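Local atomic coordinates of lipase (Acinetobacter baumannii, PDB entry 4OPM), a protein that probably hydrolyses the ester bonds of lipids such as triacylglycerols, as a putative lipase of the alpha/beta hydrolase fold. Residues 27-36 and 100-108; 86-97 and 206-217. One frame throughout, in Å; residues are numbered along the deposited sequence.

In the fold
Helix 94-107 takes part in both contacts, its later turns packing on the sheet in interaction 1 and its N-terminal turn facing helix 190-220 in interaction 2. Interaction 1 (27-36 with 100-108) is a partly buried contact between the outer hairpin of the central sheet and a flanking helix, with a buried aromatic centre; it is aromatic and aliphatic, with one water as its polar link. Interaction 2 (86-97 with 206-217) joins a loop and a helix start to a long helix. It mixes leucine packing with a tyrosine-glutamine hydrogen bond and two waters, and has a more exposed rim. The two meet directly, Ile32 packing against Val86 and Phe90, with centres about 17 Å apart.

Interaction 1: residues 27-36 and 100-108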
loop_
_atom_site.group_PDB
_atom_site.type_symbol
_atom_site.label_atom_id
_atom_site.label_comp_id
_atom_site.label_asym_id
_atom_site.label_seq_id
_atom_site.Cartn_x
_atom_site.Cartn_y
_atom_site.Cartn_z
ATOM N N LEU A 27 -18.652 1.521 -3.355
ATOM C CA LEU A 27 -19.480 1.262 -2.184
ATOM C C LEU A 27 -19.547 2.501 -1.293
ATOM O O LEU A 27 -18.505 3.020 -0.881
ATOM C CB LEU A 27 -18.922 0.048 -1.404
ATOM C CG LEU A 27 -19.721 -0.427 -0.169
ATOM C CD1 LEU A 27 -21.096 -0.984 -0.568
ATOM C CD2 LEU A 27 -18.942 -1.474 0.592
ATOM N N LYS A 28 -20.767 2.983 -1.016
ATOM C CA LYS A 28 -20.920 4.137 -0.133
ATOM C C LYS A 28 -21.016 3.623 1.298
ATOM O O LYS A 28 -21.833 2.747 1.604
ATOM C CB LYS A 28 -22.115 5.018 -0.526
ATOM C CG LYS A 28 -22.183 6.324 0.286
ATOM C CD LYS A 28 -23.377 7.175 -0.098
ATOM C CE LYS A 28 -23.594 8.335 0.853
ATOM N NZ LYS A 28 -22.625 9.441 0.629
ATOM N N VAL A 29 -20.101 4.106 2.146
ATOM C CA VAL A 29 -20.004 3.754 3.566
ATOM C C VAL A 29 -19.952 5.076 4.342
ATOM O O VAL A 29 -18.944 5.786 4.281
ATOM C CB VAL A 29 -18.778 2.842 3.868
ATOM C CG1 VAL A 29 -18.797 2.344 5.316
ATOM C CG2 VAL A 29 -18.685 1.672 2.889
ATOM N N GLY A 30 -21.047 5.416 5.020
ATOM C CA GLY A 30 -21.151 6.681 5.734
ATOM C C GLY A 30 -20.987 7.835 4.762
ATOM O O GLY A 30 -21.656 7.866 3.726
ATOM N N ASP A 31 -20.005 8.711 5.023
ATOM C CA ASP A 31 -19.744 9.873 4.168
ATOM C C ASP A 31 -18.609 9.629 3.145
ATOM O O ASP A 31 -18.084 10.590 2.573
ATOM C CB ASP A 31 -19.439 11.110 5.034
ATOM C CG ASP A 31 -20.641 11.568 5.832
ATOM O OD1 ASP A 31 -21.731 11.716 5.230
ATOM O OD2 ASP A 31 -20.500 11.755 7.065
ATOM N N ILE A 32 -18.256 8.354 2.888
ATOM C CA ILE A 32 -17.202 8.016 1.933
ATOM C C ILE A 32 -17.756 7.126 0.841
ATOM O O ILE A 32 -18.408 6.123 1.151
ATOM C CB ILE A 32 -15.987 7.310 2.621
ATOM C CG1 ILE A 32 -15.427 8.110 3.826
ATOM C CG2 ILE A 32 -14.866 6.956 1.595
ATOM C CD1 ILE A 32 -14.466 7.310 4.717
ATOM N N THR A 33 -17.472 7.462 -0.428
ATOM C CA THR A 33 -17.791 6.584 -1.548
ATOM C C THR A 33 -16.483 5.909 -1.931
ATOM O O THR A 33 -15.613 6.534 -2.547
ATOM C CB THR A 33 -18.482 7.301 -2.709
ATOM O OG1 THR A 33 -19.660 7.909 -2.204
ATOM C CG2 THR A 33 -18.874 6.333 -3.835
ATOM N N TRP A 34 -16.331 4.649 -1.524
ATOM C CA TRP A 34 -15.123 3.897 -1.797
ATOM C C TRP A 34 -15.089 3.372 -3.217
ATOM O O TRP A 34 -16.063 2.778 -3.682
ATOM C CB TRP A 34 -15.002 2.703 -0.830
ATOM C CG TRP A 34 -14.694 3.083 0.589
ATOM C CD1 TRP A 34 -15.591 3.398 1.568
ATOM C CD2 TRP A 34 -13.400 3.116 1.204
ATOM N NE1 TRP A 34 -14.936 3.631 2.756
ATOM C CE2 TRP A 34 -13.587 3.493 2.555
ATOM C CE3 TRP A 34 -12.089 2.877 0.737
ATOM C CZ2 TRP A 34 -12.520 3.621 3.454
ATOM C CZ3 TRP A 34 -11.028 3.001 1.633
ATOM C CH2 TRP A 34 -11.248 3.385 2.966
ATOM N N SER A 35 -13.950 3.558 -3.881
ATOM C CA SER A 35 -13.634 2.940 -5.164
ATOM C C SER A 35 -12.700 1.781 -4.828
ATOM O O SER A 35 -11.775 1.967 -4.026
ATOM C CB SER A 35 -12.968 3.939 -6.108
ATOM O OG SER A 35 -12.400 3.274 -7.225
ATOM N N TYR A 36 -12.949 0.589 -5.377
ATOM C CA TYR A 36 -12.077 -0.551 -5.096
ATOM C C TYR A 36 -12.098 -1.552 -6.227
ATOM O O TYR A 36 -13.058 -1.601 -7.007
ATOM C CB TYR A 36 -12.430 -1.253 -3.764
ATOM C CG TYR A 36 -13.794 -1.917 -3.705
ATOM C CD1 TYR A 36 -14.947 -1.167 -3.474
ATOM C CD2 TYR A 36 -13.919 -3.308 -3.761
ATOM C CE1 TYR A 36 -16.197 -1.777 -3.362
ATOM C CE2 TYR A 36 -15.167 -3.927 -3.663
ATOM C CZ TYR A 36 -16.302 -3.155 -3.457
ATOM O OH TYR A 36 -17.543 -3.732 -3.336
ATOM N N LYS A 100 -11.749 3.914 9.221
ATOM C CA LYS A 100 -12.673 3.972 8.076
ATOM C C LYS A 100 -12.471 2.750 7.164
ATOM O O LYS A 100 -13.442 2.246 6.598
ATOM C CB LYS A 100 -12.555 5.293 7.302
ATOM C CG LYS A 100 -13.041 6.514 8.095
ATOM C CD LYS A 100 -14.537 6.414 8.498
ATOM C CE LYS A 100 -15.052 7.632 9.212
ATOM N NZ LYS A 100 -14.447 7.772 10.578
ATOM N N LEU A 101 -11.234 2.221 7.083
ATOM C CA LEU A 101 -10.983 1.004 6.322
ATOM C C LEU A 101 -11.726 -0.166 6.996
ATOM O O LEU A 101 -12.334 -0.963 6.296
ATOM C CB LEU A 101 -9.479 0.725 6.204
ATOM C CG LEU A 101 -9.088 -0.514 5.418
ATOM C CD1 LEU A 101 -9.417 -0.369 3.931
ATOM C CD2 LEU A 101 -7.611 -0.825 5.616
ATOM N N ARG A 102 -11.739 -0.223 8.348
ATOM C CA ARG A 102 -12.503 -1.261 9.056
ATOM C C ARG A 102 -14.009 -1.149 8.713
ATOM O O ARG A 102 -14.657 -2.169 8.454
ATOM C CB ARG A 102 -12.282 -1.181 10.576
ATOM C CG ARG A 102 -13.117 -2.176 11.396
ATOM C CD ARG A 102 -12.731 -3.624 11.138
ATOM N NE ARG A 102 -13.699 -4.545 11.732
ATOM C CZ ARG A 102 -13.941 -5.773 11.291
ATOM N NH1 ARG A 102 -13.288 -6.248 10.234
ATOM N NH2 ARG A 102 -14.835 -6.538 11.899
ATOM N N ARG A 103 -14.559 0.084 8.692
ATOM C CA ARG A 103 -15.976 0.310 8.353
ATOM C C ARG A 103 -16.260 -0.199 6.926
ATOM O O ARG A 103 -17.313 -0.802 6.685
ATOM C CB ARG A 103 -16.379 1.793 8.487
ATOM C CG ARG A 103 -16.217 2.395 9.890
ATOM C CD ARG A 103 -17.264 1.941 10.905
ATOM N NE ARG A 103 -16.983 0.617 11.477
ATOM C CZ ARG A 103 -16.163 0.380 12.500
ATOM N NH1 ARG A 103 -15.497 1.375 13.074
ATOM N NH2 ARG A 103 -15.993 -0.857 12.946
ATOM N N PHE A 104 -15.301 0.022 6.003
ATOM C CA PHE A 104 -15.391 -0.453 4.627
ATOM C C PHE A 104 -15.409 -1.994 4.589
ATOM O O PHE A 104 -16.253 -2.558 3.907
ATOM C CB PHE A 104 -14.233 0.095 3.765
ATOM C CG PHE A 104 -14.082 -0.634 2.446
ATOM C CD1 PHE A 104 -14.945 -0.372 1.387
ATOM C CD2 PHE A 104 -13.101 -1.611 2.277
ATOM C CE1 PHE A 104 -14.830 -1.071 0.179
ATOM C CE2 PHE A 104 -12.977 -2.303 1.063
ATOM C CZ PHE A 104 -13.849 -2.037 0.026
ATOM N N VAL A 105 -14.492 -2.664 5.318
ATOM C CA VAL A 105 -14.402 -4.140 5.388
ATOM C C VAL A 105 -15.756 -4.712 5.886
ATOM O O VAL A 105 -16.263 -5.691 5.327
ATOM C CB VAL A 105 -13.211 -4.604 6.270
ATOM C CG1 VAL A 105 -13.311 -6.087 6.632
ATOM C CG2 VAL A 105 -11.876 -4.306 5.583
ATOM N N GLU A 106 -16.341 -4.069 6.901
ATOM C CA GLU A 106 -17.639 -4.470 7.453
ATOM C C GLU A 106 -18.764 -4.288 6.416
ATOM O O GLU A 106 -19.566 -5.204 6.213
ATOM C CB GLU A 106 -17.940 -3.661 8.719
ATOM C CG GLU A 106 -17.076 -4.060 9.906
ATOM C CD GLU A 106 -17.321 -3.295 11.195
ATOM O OE1 GLU A 106 -17.906 -2.190 11.138
ATOM O OE2 GLU A 106 -16.890 -3.791 12.261
ATOM N N ALA A 107 -18.808 -3.121 5.747
ATOM C CA ALA A 107 -19.839 -2.825 4.741
ATOM C C ALA A 107 -19.691 -3.699 3.483
ATOM O O ALA A 107 -20.695 -4.032 2.850
ATOM C CB ALA A 107 -19.790 -1.359 4.362
ATOM N N ALA A 108 -18.457 -4.122 3.161
ATOM C CA ALA A 108 -18.182 -4.988 1.999
ATOM C C ALA A 108 -18.523 -6.458 2.323
ATOM O O ALA A 108 -18.417 -7.319 1.457
ATOM C CB ALA A 108 -16.723 -4.864 1.564
HETATM O O HOH W 1 -15.556 3.823 5.430
#
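Phe104 reaches from helix 94-107 into the aromatic side of the hairpin, between Trp34 and Tyr36. Its CB sits over the five-membered ring of Trp34, 3.8 Å from the centroid, in a CH-pi contact, while the two rings themselves meet obliquely with planes at 36°. With CG anti to the backbone N (chi1 165°), the Phe104 ring extends toward Tyr36 and turns an edge to its face, centroids 5.1 Å apart and planes at 72°. Ile32 CG2 covers the opposite face of the Trp34 ring, so the indole is sandwiched. At the indole's edge a water accepts from Trp34 NE1 (2.8 Å) and donates to Lys100 O (2.9 Å), linking the buried N-H to the helix backbone. This is the layered packing of an alpha/beta hydrolase: strands 22-29 and 32-39, joined by a type II' turn, form one margin of the sheet, and the helix lies against it. Further along, Val29 CG2 meets Ala107 CB at 3.5 Å, and its CG1 rests on Arg103 O. Leu27 CD2 covers the helix end, 3.7 Å from Ala108 N. At the other end, Ile32 CD1 lies against the aliphatic part of Lys100, whose NZ turns back to Asn96.

Interaction 2: residues 86-97 and 206-217; sequences VSQDFDYSVPNL and QTQKLVDQLIAL
The Tyr92 ring lies against helix 190-220, with Phe90 CD2 centred over one face at 3.6 Å and Gln206 OE1 at the edge, near the ring plane. Phe90 in turn has Val86 CG1 over the centre of one face and Tyr92 CD1 at its edge. Tyr92 OH donates to Gln206 OE1 (2.6 Å), in the carbonyl plane on a lone pair, although ring and amide planes are 67° apart. On the side of the Tyr92 ring away from Phe90, Leu210 CG, in one of that residue's two conformers, comes within 3.6 Å of Tyr92 CD1, while Lys209 passes obliquely along the ring, its CB near CD2 and its CD near CE2. The extended Lys209 chain carries NZ to a water that accepts from it and donates to Phe90 O. A second water donates to both Tyr92 O and Leu210 O, tying the loop to a helix carbonyl. Ser93 is the N-cap of helix 94-107: its OG accepts from Asn96 N, while Asp91 OD1 takes Ser93 N in an Asx turn. Beyond the cap, Leu217 CD2 packs on Val94 CB at 3.9 Å and its CD1 touches Pro95. Val94, Leu97 and Leu214 also reach helix 121-132, while Val86 and Phe90 rest on Ile32 of strand 32-39, placing the loop between helix 190-220 and the sheet margin.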
loop_
_atom_site.group_PDB
_atom_site.type_symbol
_atom_site.label_atom_id
_atom_site.label_comp_id
_atom_site.label_asym_id
_atom_site.label_seq_id
_atom_site.Cartn_x
_atom_site.Cartn_y
_atom_site.Cartn_z
ATOM N N VAL A 86 -14.520 11.686 -0.707
ATOM C CA VAL A 86 -14.692 12.066 0.700
ATOM C C VAL A 86 -15.109 13.542 0.761
ATOM O O VAL A 86 -15.031 14.249 -0.250
ATOM C CB VAL A 86 -13.423 11.793 1.557
ATOM C CG1 VAL A 86 -13.119 10.300 1.632
ATOM C CG2 VAL A 86 -12.216 12.569 1.033
ATOM N N SER A 87 -15.486 14.012 1.945
ATOM C CA SER A 87 -15.873 15.413 2.147
ATOM C C SER A 87 -14.658 16.343 1.988
ATOM O O SER A 87 -13.505 15.889 2.059
ATOM C CB SER A 87 -16.511 15.590 3.519
ATOM O OG SER A 87 -15.597 15.208 4.533
ATOM N N GLN A 88 -14.929 17.647 1.770
ATOM C CA GLN A 88 -13.879 18.649 1.589
ATOM C C GLN A 88 -13.050 18.840 2.867
ATOM O O GLN A 88 -11.873 19.200 2.761
ATOM C CB GLN A 88 -14.467 19.993 1.121
ATOM C CG GLN A 88 -14.949 20.001 -0.339
ATOM C CD GLN A 88 -13.854 19.757 -1.359
ATOM O OE1 GLN A 88 -13.781 18.692 -1.984
ATOM N NE2 GLN A 88 -12.983 20.739 -1.560
ATOM N N ASP A 89 -13.644 18.553 4.060
ATOM C CA ASP A 89 -12.995 18.692 5.366
ATOM C C ASP A 89 -12.589 17.331 5.976
ATOM O O ASP A 89 -12.401 17.224 7.197
ATOM C CB ASP A 89 -13.948 19.438 6.323
ATOM C CG ASP A 89 -15.177 18.637 6.741
ATOM O OD1 ASP A 89 -15.779 17.961 5.867
ATOM O OD2 ASP A 89 -15.500 18.637 7.947
ATOM N N PHE A 90 -12.423 16.294 5.136
ATOM C CA PHE A 90 -12.083 14.950 5.600
ATOM C C PHE A 90 -10.818 14.888 6.475
ATOM O O PHE A 90 -9.845 15.616 6.250
ATOM C CB PHE A 90 -11.931 13.992 4.404
ATOM C CG PHE A 90 -11.801 12.536 4.796
ATOM C CD1 PHE A 90 -12.898 11.828 5.284
ATOM C CD2 PHE A 90 -10.577 11.876 4.695
ATOM C CE1 PHE A 90 -12.768 10.485 5.674
ATOM C CE2 PHE A 90 -10.448 10.537 5.084
ATOM C CZ PHE A 90 -11.541 9.852 5.580
ATOM N N ASP A 91 -10.855 13.993 7.472
ATOM C CA ASP A 91 -9.752 13.704 8.384
ATOM C C ASP A 91 -8.852 12.602 7.763
ATOM O O ASP A 91 -9.193 11.410 7.796
ATOM C CB ASP A 91 -10.315 13.292 9.759
ATOM C CG ASP A 91 -9.310 12.722 10.743
ATOM O OD1 ASP A 91 -8.083 12.872 10.508
ATOM O OD2 ASP A 91 -9.743 12.162 11.766
ATOM N N TYR A 92 -7.676 13.005 7.245
ATOM C CA TYR A 92 -6.737 12.105 6.574
ATOM C C TYR A 92 -5.689 11.470 7.514
ATOM O O TYR A 92 -4.697 10.913 7.029
ATOM C CB TYR A 92 -6.009 12.856 5.449
ATOM C CG TYR A 92 -6.906 13.224 4.293
ATOM C CD1 TYR A 92 -7.104 12.345 3.232
ATOM C CD2 TYR A 92 -7.535 14.466 4.242
ATOM C CE1 TYR A 92 -7.918 12.686 2.153
ATOM C CE2 TYR A 92 -8.357 14.819 3.175
ATOM C CZ TYR A 92 -8.547 13.923 2.132
ATOM O OH TYR A 92 -9.350 14.265 1.069
ATOM N N SER A 93 -5.909 11.518 8.842
ATOM C CA SER A 93 -4.942 10.912 9.764
ATOM C C SER A 93 -4.919 9.395 9.618
ATOM O O SER A 93 -5.950 8.800 9.285
ATOM C CB SER A 93 -5.267 11.289 11.206
ATOM O OG SER A 93 -6.390 10.562 11.679
ATOM N N VAL A 94 -3.754 8.764 9.874
ATOM C CA VAL A 94 -3.587 7.300 9.815
ATOM C C VAL A 94 -4.641 6.618 10.748
ATOM O O VAL A 94 -5.318 5.712 10.262
ATOM C CB VAL A 94 -2.125 6.855 10.099
ATOM C CG1 VAL A 94 -2.004 5.333 10.233
ATOM C CG2 VAL A 94 -1.200 7.362 8.999
ATOM N N PRO A 95 -4.871 7.068 12.019
ATOM C CA PRO A 95 -5.936 6.449 12.834
ATOM C C PRO A 95 -7.312 6.473 12.151
ATOM O O PRO A 95 -8.025 5.472 12.224
ATOM C CB PRO A 95 -5.946 7.305 14.117
ATOM C CG PRO A 95 -4.547 7.818 14.220
ATOM C CD PRO A 95 -4.158 8.110 12.797
ATOM N N ASN A 96 -7.685 7.589 11.483
ATOM C CA ASN A 96 -8.988 7.671 10.801
ATOM C C ASN A 96 -9.008 6.787 9.549
ATOM O O ASN A 96 -10.023 6.154 9.270
ATOM C CB ASN A 96 -9.388 9.108 10.444
ATOM C CG ASN A 96 -10.851 9.209 10.087
ATOM O OD1 ASN A 96 -11.705 8.638 10.768
ATOM N ND2 ASN A 96 -11.180 9.869 8.969
ATOM N N LEU A 97 -7.887 6.702 8.823
ATOM C CA LEU A 97 -7.824 5.830 7.646
ATOM C C LEU A 97 -8.016 4.362 8.066
ATOM O O LEU A 97 -8.795 3.656 7.434
ATOM C CB LEU A 97 -6.500 6.030 6.865
ATOM C CG LEU A 97 -6.285 7.423 6.254
ATOM C CD1 LEU A 97 -4.897 7.544 5.645
ATOM C CD2 LEU A 97 -7.353 7.771 5.219
ATOM N N GLN A 206 -5.126 17.031 -1.556
ATOM C CA GLN A 206 -5.466 15.961 -0.615
ATOM C C GLN A 206 -4.186 15.299 -0.085
ATOM O O GLN A 206 -4.088 15.064 1.118
ATOM C CB GLN A 206 -6.419 14.939 -1.241
ATOM C CG GLN A 206 -7.767 15.537 -1.624
ATOM C CD GLN A 206 -8.690 14.503 -2.200
ATOM O OE1 GLN A 206 -9.306 13.718 -1.467
ATOM N NE2 GLN A 206 -8.837 14.505 -3.520
ATOM N N THR A 207 -3.203 15.034 -0.965
ATOM C CA THR A 207 -1.919 14.450 -0.575
ATOM C C THR A 207 -1.214 15.363 0.434
ATOM O O THR A 207 -0.647 14.867 1.410
ATOM C CB THR A 207 -1.047 14.201 -1.814
ATOM O OG1 THR A 207 -1.830 13.528 -2.801
ATOM C CG2 THR A 207 0.183 13.365 -1.496
ATOM N N GLN A 208 -1.269 16.695 0.210
ATOM C CA GLN A 208 -0.671 17.670 1.117
ATOM C C GLN A 208 -1.307 17.543 2.520
ATOM O O GLN A 208 -0.583 17.575 3.521
ATOM C CB GLN A 208 -0.828 19.099 0.552
ATOM C CG GLN A 208 -0.184 20.212 1.410
ATOM C CD GLN A 208 1.338 20.170 1.476
ATOM O OE1 GLN A 208 1.942 19.481 2.311
ATOM N NE2 GLN A 208 1.991 20.945 0.626
ATOM N N LYS A 209 -2.642 17.347 2.585
ATOM C CA LYS A 209 -3.359 17.189 3.860
ATOM C C LYS A 209 -2.892 15.905 4.568
ATOM O O LYS A 209 -2.645 15.934 5.774
ATOM C CB LYS A 209 -4.887 17.177 3.652
ATOM C CG LYS A 209 -5.447 18.545 3.308
ATOM C CD LYS A 209 -6.933 18.489 2.996
ATOM C CE LYS A 209 -7.512 19.879 2.894
ATOM N NZ LYS A 209 -8.958 19.843 2.562
ATOM N N LEU A 210 -2.750 14.804 3.803
ATOM C CA LEU A 210 -2.272 13.512 4.304
ATOM C C LEU A 210 -0.874 13.674 4.918
ATOM O O LEU A 210 -0.635 13.238 6.045
ATOM C CB LEU A 210 -2.248 12.473 3.160
ATOM C CG LEU A 210 -3.564 11.774 2.862
ATOM C CD1 LEU A 210 -3.680 11.428 1.379
ATOM C CD2 LEU A 210 -3.702 10.511 3.690
ATOM N N VAL A 211 0.037 14.343 4.180
ATOM C CA VAL A 211 1.420 14.594 4.609
ATOM C C VAL A 211 1.430 15.450 5.889
ATOM O O VAL A 211 2.137 15.109 6.832
ATOM C CB VAL A 211 2.259 15.231 3.472
ATOM C CG1 VAL A 211 3.570 15.825 3.991
ATOM C CG2 VAL A 211 2.533 14.191 2.388
ATOM N N ASP A 212 0.626 16.525 5.944
ATOM C CA ASP A 212 0.593 17.371 7.148
ATOM C C ASP A 212 0.168 16.568 8.381
ATOM O O ASP A 212 0.736 16.769 9.463
ATOM C CB ASP A 212 -0.332 18.570 6.933
ATOM C CG ASP A 212 0.266 19.615 6.006
ATOM O OD1 ASP A 212 1.518 19.705 5.940
ATOM O OD2 ASP A 212 -0.509 20.409 5.431
ATOM N N GLN A 213 -0.805 15.645 8.205
ATOM C CA GLN A 213 -1.320 14.767 9.260
ATOM C C GLN A 213 -0.229 13.790 9.709
ATOM O O GLN A 213 -0.110 13.488 10.898
ATOM C CB GLN A 213 -2.564 13.997 8.766
ATOM C CG GLN A 213 -3.803 14.861 8.522
ATOM C CD GLN A 213 -4.428 15.366 9.792
ATOM O OE1 GLN A 213 -5.072 14.622 10.534
ATOM N NE2 GLN A 213 -4.264 16.651 10.056
ATOM N N LEU A 214 0.576 13.289 8.734
ATOM C CA LEU A 214 1.674 12.360 9.014
ATOM C C LEU A 214 2.762 13.049 9.838
ATOM O O LEU A 214 3.272 12.470 10.797
ATOM C CB LEU A 214 2.287 11.851 7.703
ATOM C CG LEU A 214 1.745 10.581 7.154
ATOM C CD1 LEU A 214 2.435 10.267 5.830
ATOM C CD2 LEU A 214 1.980 9.418 8.139
ATOM N N ILE A 215 3.093 14.301 9.470
ATOM C CA ILE A 215 4.078 15.123 10.175
ATOM C C ILE A 215 3.620 15.302 11.635
ATOM O O ILE A 215 4.409 15.063 12.550
ATOM C CB ILE A 215 4.296 16.479 9.442
ATOM C CG1 ILE A 215 5.001 16.270 8.065
ATOM C CG2 ILE A 215 5.083 17.471 10.319
ATOM C CD1 ILE A 215 4.911 17.483 7.149
ATOM N N ALA A 216 2.335 15.673 11.839
ATOM C CA ALA A 216 1.750 15.862 13.173
ATOM C C ALA A 216 1.742 14.540 13.966
ATOM O O ALA A 216 2.082 14.563 15.149
ATOM C CB ALA A 216 0.340 16.421 13.066
ATOM N N LEU A 217 1.404 13.394 13.318
ATOM C CA LEU A 217 1.385 12.071 13.962
ATOM C C LEU A 217 2.786 11.692 14.470
ATOM O O LEU A 217 2.929 11.221 15.610
ATOM C CB LEU A 217 0.848 10.997 12.992
ATOM C CG LEU A 217 0.540 9.631 13.603
ATOM C CD1 LEU A 217 -0.785 9.652 14.381
ATOM C CD2 LEU A 217 0.466 8.568 12.511
HETATM O O HOH W 2 -9.549 18.131 5.163
HETATM O O HOH W 3 -1.939 11.052 7.526
#